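2',5'-phosphodiesterase 12 (Homo sapiens, PDB 4Z0V) belongs to the endonuclease/exonuclease/phosphatase family, pairing a DNase I-like domain with a smaller N-terminal domain rich in beta strands. Local coordinates at residues 114-119 with 405-410. Residues are numbered along the deposited sequence; the frame is centred on the assembly and turned at random.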
loop_
_atom_site.group_PDB
_atom_site.type_symbol
_atom_site.label_atom_id
_atom_site.label_comp_id
_atom_site.label_asym_id
_atom_site.label_seq_id
_atom_site.Cartn_x
_atom_site.Cartn_y
_atom_site.Cartn_z
ATOM N N HIS A 114 -4.951 15.318 3.848
ATOM C CA HIS A 114 -3.581 15.813 3.902
ATOM C C HIS A 114 -3.398 16.937 4.921
ATOM O O HIS A 114 -2.279 17.150 5.371
ATOM C CB HIS A 114 -3.113 16.254 2.521
ATOM C CG HIS A 114 -2.773 15.103 1.623
ATOM N ND1 HIS A 114 -2.646 15.281 0.267
ATOM C CD2 HIS A 114 -2.522 13.799 1.925
ATOM C CE1 HIS A 114 -2.326 14.091 -0.227
ATOM N NE2 HIS A 114 -2.260 13.164 0.737
ATOM N N LEU A 115 -4.503 17.549 5.401
ATOM C CA LEU A 115 -4.401 18.535 6.490
ATOM C C LEU A 115 -3.993 17.863 7.803
ATOM O O LEU A 115 -3.562 18.554 8.727
ATOM C CB LEU A 115 -5.745 19.275 6.697
ATOM C CG LEU A 115 -6.290 20.057 5.486
ATOM C CD1 LEU A 115 -7.565 20.791 5.865
ATOM C CD2 LEU A 115 -5.247 21.047 4.936
ATOM N N TYR A 116 -4.178 16.535 7.911
ATOM C CA TYR A 116 -3.832 15.741 9.107
ATOM C C TYR A 116 -2.420 15.149 9.015
ATOM O O TYR A 116 -1.986 14.457 9.943
ATOM C CB TYR A 116 -4.833 14.593 9.281
ATOM C CG TYR A 116 -6.215 15.058 9.679
ATOM C CD1 TYR A 116 -7.094 15.586 8.734
ATOM C CD2 TYR A 116 -6.632 15.009 11.004
ATOM C CE1 TYR A 116 -8.345 16.076 9.107
ATOM C CE2 TYR A 116 -7.893 15.469 11.382
ATOM C CZ TYR A 116 -8.731 16.035 10.438
ATOM O OH TYR A 116 -9.983 16.464 10.807
ATOM N N THR A 117 -1.737 15.360 7.876
ATOM C CA THR A 117 -0.422 14.747 7.611
ATOM C C THR A 117 0.510 15.762 6.978
ATOM O O THR A 117 1.233 15.450 6.031
ATOM C CB THR A 117 -0.615 13.516 6.666
ATOM O OG1 THR A 117 -1.069 13.957 5.384
ATOM C CG2 THR A 117 -1.569 12.465 7.225
ATOM N N LYS A 118 0.510 16.980 7.537
ATOM C CA LYS A 118 1.263 18.125 7.051
ATOM C C LYS A 118 2.783 17.897 7.033
ATOM O O LYS A 118 3.468 18.420 6.163
ATOM C CB LYS A 118 0.931 19.364 7.928
ATOM C CG LYS A 118 -0.564 19.769 7.855
ATOM C CD LYS A 118 -0.903 20.997 8.721
ATOM C CE LYS A 118 -2.321 21.477 8.486
ATOM N NZ LYS A 118 -2.643 22.671 9.309
ATOM N N LYS A 119 3.298 17.089 7.940
ATOM C CA LYS A 119 4.743 16.906 8.006
ATOM C C LYS A 119 5.117 15.510 8.404
ATOM O O LYS A 119 4.289 14.792 8.971
ATOM C CB LYS A 119 5.315 17.895 9.056
ATOM N N GLN A 405 -3.402 9.441 16.599
ATOM C CA GLN A 405 -4.536 10.032 15.879
ATOM C C GLN A 405 -4.915 9.139 14.712
ATOM O O GLN A 405 -4.080 8.363 14.220
ATOM C CB GLN A 405 -4.274 11.480 15.397
ATOM C CG GLN A 405 -3.195 11.623 14.343
ATOM C CD GLN A 405 -3.408 12.793 13.387
ATOM O OE1 GLN A 405 -4.446 13.498 13.387
ATOM N NE2 GLN A 405 -2.433 13.001 12.516
ATOM N N VAL A 406 -6.175 9.255 14.291
ATOM C CA VAL A 406 -6.747 8.569 13.125
ATOM C C VAL A 406 -6.988 9.660 12.118
ATOM O O VAL A 406 -7.664 10.649 12.444
ATOM C CB VAL A 406 -8.043 7.771 13.451
ATOM C CG1 VAL A 406 -8.661 7.169 12.184
ATOM C CG2 VAL A 406 -7.760 6.675 14.471
ATOM N N ILE A 407 -6.442 9.503 10.896
ATOM C CA ILE A 407 -6.679 10.460 9.814
ATOM C C ILE A 407 -8.086 10.115 9.298
ATOM O O ILE A 407 -8.318 8.976 8.857
ATOM C CB ILE A 407 -5.580 10.386 8.726
ATOM C CG1 ILE A 407 -4.207 10.928 9.213
ATOM C CG2 ILE A 407 -6.027 11.165 7.472
ATOM C CD1 ILE A 407 -3.433 10.189 10.343
ATOM N N PRO A 408 -9.066 11.030 9.430
ATOM C CA PRO A 408 -10.445 10.673 9.066
ATOM C C PRO A 408 -10.604 10.260 7.625
ATOM O O PRO A 408 -9.961 10.818 6.740
ATOM C CB PRO A 408 -11.239 11.966 9.327
ATOM C CG PRO A 408 -10.245 13.043 9.355
ATOM C CD PRO A 408 -8.988 12.423 9.917
ATOM N N LEU A 409 -11.513 9.313 7.404
ATOM C CA LEU A 409 -11.846 8.867 6.061
ATOM C C LEU A 409 -12.602 9.980 5.347
ATOM O O LEU A 409 -13.190 10.836 6.030
ATOM C CB LEU A 409 -12.684 7.574 6.140
ATOM C CG LEU A 409 -11.824 6.294 6.238
ATOM C CD1 LEU A 409 -11.209 6.140 7.642
ATOM C CD2 LEU A 409 -12.654 5.077 5.938
ATOM N N PRO A 410 -12.616 10.012 3.997
ATOM C CA PRO A 410 -13.416 11.044 3.309
ATOM C C PRO A 410 -14.873 10.992 3.754
ATOM O O PRO A 410 -15.357 9.924 4.174
ATOM C CB PRO A 410 -13.325 10.636 1.823
ATOM C CG PRO A 410 -12.083 9.831 1.717
ATOM C CD PRO A 410 -11.995 9.077 3.031
#
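A proline-aromatic CH-pi contact joins Tyr116, in a short 3-10 turn of the loop after helix 110-113, to Pro408, just past the edge strand 401-406 of the DNase I-like domain. Pro408 CD sits nearly over the middle of the Tyr116 ring, 3.5 Å from its centroid and 7° off the normal. Pro408 CG leans toward the phenol end, close to Tyr116 CZ. With Tyr116 CG anti to its own carbonyl carbon (chi1 -70°), the ring reaches across to the proline. The amide of Gln405 meets the same tyrosine at two points. Its NE2 donates to the backbone O of Tyr116 at 3.0 Å, lying in the carbonyl plane; the N-H...O angle is a somewhat bent 147°. Gln405 OE1 rests in the plane of the ring at the edge, 3.6 Å from Tyr116 CD2. A second bond, from Gln405 NE2 to Asp436 OD2, further fixes the amide. Ile407 supplies an apolar link: its CG1 touches Tyr116 CB at 3.7 Å. The same CG1 lies 3.6 Å from Thr117 CG2. Thr117 OG1 is hydrogen-bonded to Gly172 O, in the last residue of helix 159-172. Ile407 also packs on Val434 and Asp436 of strand 433-439. That strand pairs with 401-406, the outermost on its side of the six-stranded sheet, and the loop between helix 110-113 and strand 125-132 lies against the end of 401-406.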